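PDB 1Y13: 6-pyruvoyl tetrahydropterin synthase from Plasmodium falciparum, which belongs to the 6-pyruvoyl tetrahydropterin synthase family, a zinc-containing pterin enzyme family, and holds biopterin and a zinc ion in a six-chain assembly. Local coordinates for residues 136-139 / 140-144. Residues are numbered along the deposited sequence; the frame is centred on the assembly and turned at random.
Sequences EEIG and QYILN. With BIO (biopterin), chain E.
Glu-136 to Gly-139 and Gln-140 to Asn-144 form one unbroken run of alpha-helix, in which the backbone N of Gln-140, Tyr-141, Ile-142 and Leu-143 each donates to the carbonyl O four residues earlier. The bond from Leu-143 N to Gly-139 O is the shortest of the four, at 2.8 Å. On the buried face, Ile-138 and Ile-142 lie side by side and point the same way. CG2 of Ile-138 meets CD1 of Ile-142 at 3.8 Å. Both isoleucines place CG1 beside the backbone N, which leaves CG2 of Ile-138 anti to that N and directed along the helix to the next turn.

Gln-140 runs back over the preceding turn, its CG 3.3 Å from Glu-136 O. Its side chain crosses that of Glu-137 obliquely, with amide and carboxylate planes 51° apart. A water donates to Glu-137 O at 2.8 Å and, weakly, to Gln-140 OE1. The carboxylate of Glu-137 is instead held by His-132 ND1 and Lys-131 N.

Glu-136 bends at its second torsion (chi2 95°) and turns its carboxylate away from the helix to biopterin. N3 of biopterin donates to Glu-136 OE1 at 3.0 Å, and N2 of biopterin to Glu-136 OE2 at 2.7 Å. OE2 also accepts from Val-69 N of the second subunit. Biopterin is itself hydrogen-bonded to Ile-70 O and Phe-72 N of the second subunit, so the pocket lies at a subunit interface.

Helix 135-150 packs on the large antiparallel sheet that holds strands 21-41, 162-168 and 173-180. Ile-138 and Ile-142 rest on Phe-33 of strand 21-41, and Leu-143 touches Ile-163 and Ile-165 of strand 162-168. Gln-140 reaches Val-177 of strand 173-180, while Tyr-141 lies against the loop at Pro-129 and Ile-130.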
loop_
_atom_site.group_PDB
_atom_site.type_symbol
_atom_site.label_atom_id
_atom_site.label_comp_id
_atom_site.label_asym_id
_atom_site.label_seq_id
_atom_site.Cartn_x
_atom_site.Cartn_y
_atom_site.Cartn_z
ATOM N N GLU A 136 -15.817 11.329 11.973
ATOM C CA GLU A 136 -16.988 11.902 11.293
ATOM C C GLU A 136 -17.110 13.413 11.487
ATOM O O GLU A 136 -17.228 14.141 10.527
ATOM C CB GLU A 136 -18.299 11.241 11.768
ATOM C CG GLU A 136 -18.476 9.772 11.379
ATOM C CD GLU A 136 -18.026 8.824 12.484
ATOM O OE1 GLU A 136 -16.989 9.111 13.122
ATOM O OE2 GLU A 136 -18.722 7.809 12.730
ATOM N N GLU A 137 -17.098 13.881 12.735
ATOM C CA GLU A 137 -17.272 15.314 13.004
ATOM C C GLU A 137 -16.067 16.162 12.584
ATOM O O GLU A 137 -16.236 17.270 12.073
ATOM C CB GLU A 137 -17.662 15.528 14.459
ATOM C CG GLU A 137 -19.086 15.004 14.752
ATOM C CD GLU A 137 -19.638 15.418 16.119
ATOM O OE1 GLU A 137 -19.364 16.550 16.569
ATOM O OE2 GLU A 137 -20.370 14.619 16.745
ATOM N N ILE A 138 -14.850 15.631 12.786
ATOM C CA ILE A 138 -13.645 16.269 12.254
ATOM C C ILE A 138 -13.739 16.373 10.701
ATOM O O ILE A 138 -13.487 17.426 10.122
ATOM C CB ILE A 138 -12.350 15.541 12.714
ATOM C CG1 ILE A 138 -12.176 15.635 14.251
ATOM C CG2 ILE A 138 -11.124 16.121 12.015
ATOM C CD1 ILE A 138 -11.116 14.659 14.819
ATOM N N GLY A 139 -14.142 15.296 10.040
ATOM C CA GLY A 139 -14.405 15.335 8.585
ATOM C C GLY A 139 -15.358 16.419 8.100
ATOM O O GLY A 139 -15.069 17.142 7.140
ATOM N N GLN A 140 -16.513 16.531 8.751
ATOM C CA GLN A 140 -17.474 17.581 8.438
ATOM C C GLN A 140 -16.849 18.964 8.537
ATOM O O GLN A 140 -17.030 19.803 7.649
ATOM C CB GLN A 140 -18.710 17.480 9.344
ATOM C CG GLN A 140 -19.470 16.160 9.204
ATOM C CD GLN A 140 -20.741 16.088 10.057
ATOM O OE1 GLN A 140 -20.732 16.360 11.262
ATOM N NE2 GLN A 140 -21.835 15.706 9.430
ATOM N N TYR A 141 -16.101 19.203 9.612
ATOM C CA TYR A 141 -15.394 20.474 9.755
ATOM C C TYR A 141 -14.367 20.688 8.612
ATOM O O TYR A 141 -14.298 21.768 8.027
ATOM C CB TYR A 141 -14.711 20.586 11.134
ATOM C CG TYR A 141 -13.778 21.763 11.230
ATOM C CD1 TYR A 141 -14.264 23.045 11.512
ATOM C CD2 TYR A 141 -12.407 21.606 11.017
ATOM C CE1 TYR A 141 -13.403 24.151 11.601
ATOM C CE2 TYR A 141 -11.530 22.708 11.112
ATOM C CZ TYR A 141 -12.036 23.955 11.394
ATOM O OH TYR A 141 -11.165 25.020 11.462
ATOM N N ILE A 142 -13.567 19.669 8.310
ATOM C CA ILE A 142 -12.595 19.767 7.223
ATOM C C ILE A 142 -13.276 20.068 5.859
ATOM O O ILE A 142 -12.819 20.936 5.086
ATOM C CB ILE A 142 -11.710 18.538 7.184
ATOM C CG1 ILE A 142 -10.725 18.597 8.368
ATOM C CG2 ILE A 142 -10.933 18.475 5.871
ATOM C CD1 ILE A 142 -9.998 17.347 8.571
ATOM N N LEU A 143 -14.396 19.410 5.608
ATOM C CA LEU A 143 -15.137 19.597 4.359
ATOM C C LEU A 143 -15.585 21.031 4.211
ATOM O O LEU A 143 -15.378 21.638 3.164
ATOM C CB LEU A 143 -16.344 18.654 4.285
ATOM C CG LEU A 143 -17.292 18.758 3.067
ATOM C CD1 LEU A 143 -16.627 18.302 1.802
ATOM C CD2 LEU A 143 -18.500 17.954 3.303
ATOM N N ASN A 144 -16.185 21.580 5.267
ATOM C CA ASN A 144 -16.614 22.978 5.255
ATOM C C ASN A 144 -15.438 23.930 5.021
ATOM O O ASN A 144 -15.502 24.775 4.147
ATOM C CB ASN A 144 -17.372 23.320 6.530
ATOM C CG ASN A 144 -18.687 22.539 6.671
ATOM O OD1 ASN A 144 -19.290 22.127 5.685
ATOM N ND2 ASN A 144 -19.135 22.350 7.909
HETATM N N1 BIO E . -15.851 5.305 15.886
HETATM N N2 BIO E . -17.195 6.007 14.122
HETATM C C2 BIO E . -16.148 6.240 14.963
HETATM N N3 BIO E . -15.394 7.360 14.910
HETATM C C4A BIO E . -13.965 6.688 16.756
HETATM C C8A BIO E . -14.822 5.484 16.768
HETATM N N8 BIO E . -14.558 4.533 17.704
HETATM C C7 BIO E . -13.552 4.649 18.599
HETATM C C6 BIO E . -12.730 5.756 18.588
HETATM N N5 BIO E . -12.971 6.739 17.676
HETATM C C9 BIO E . -11.599 5.899 19.586
HETATM O O9 BIO E . -11.283 7.310 19.890
HETATM C C10 BIO E . -10.291 5.136 19.181
HETATM O O10 BIO E . -9.384 6.006 18.475
HETATM C C11 BIO E . -10.469 3.851 18.352
HETATM O O HOH W 1 -18.534 18.738 12.562
#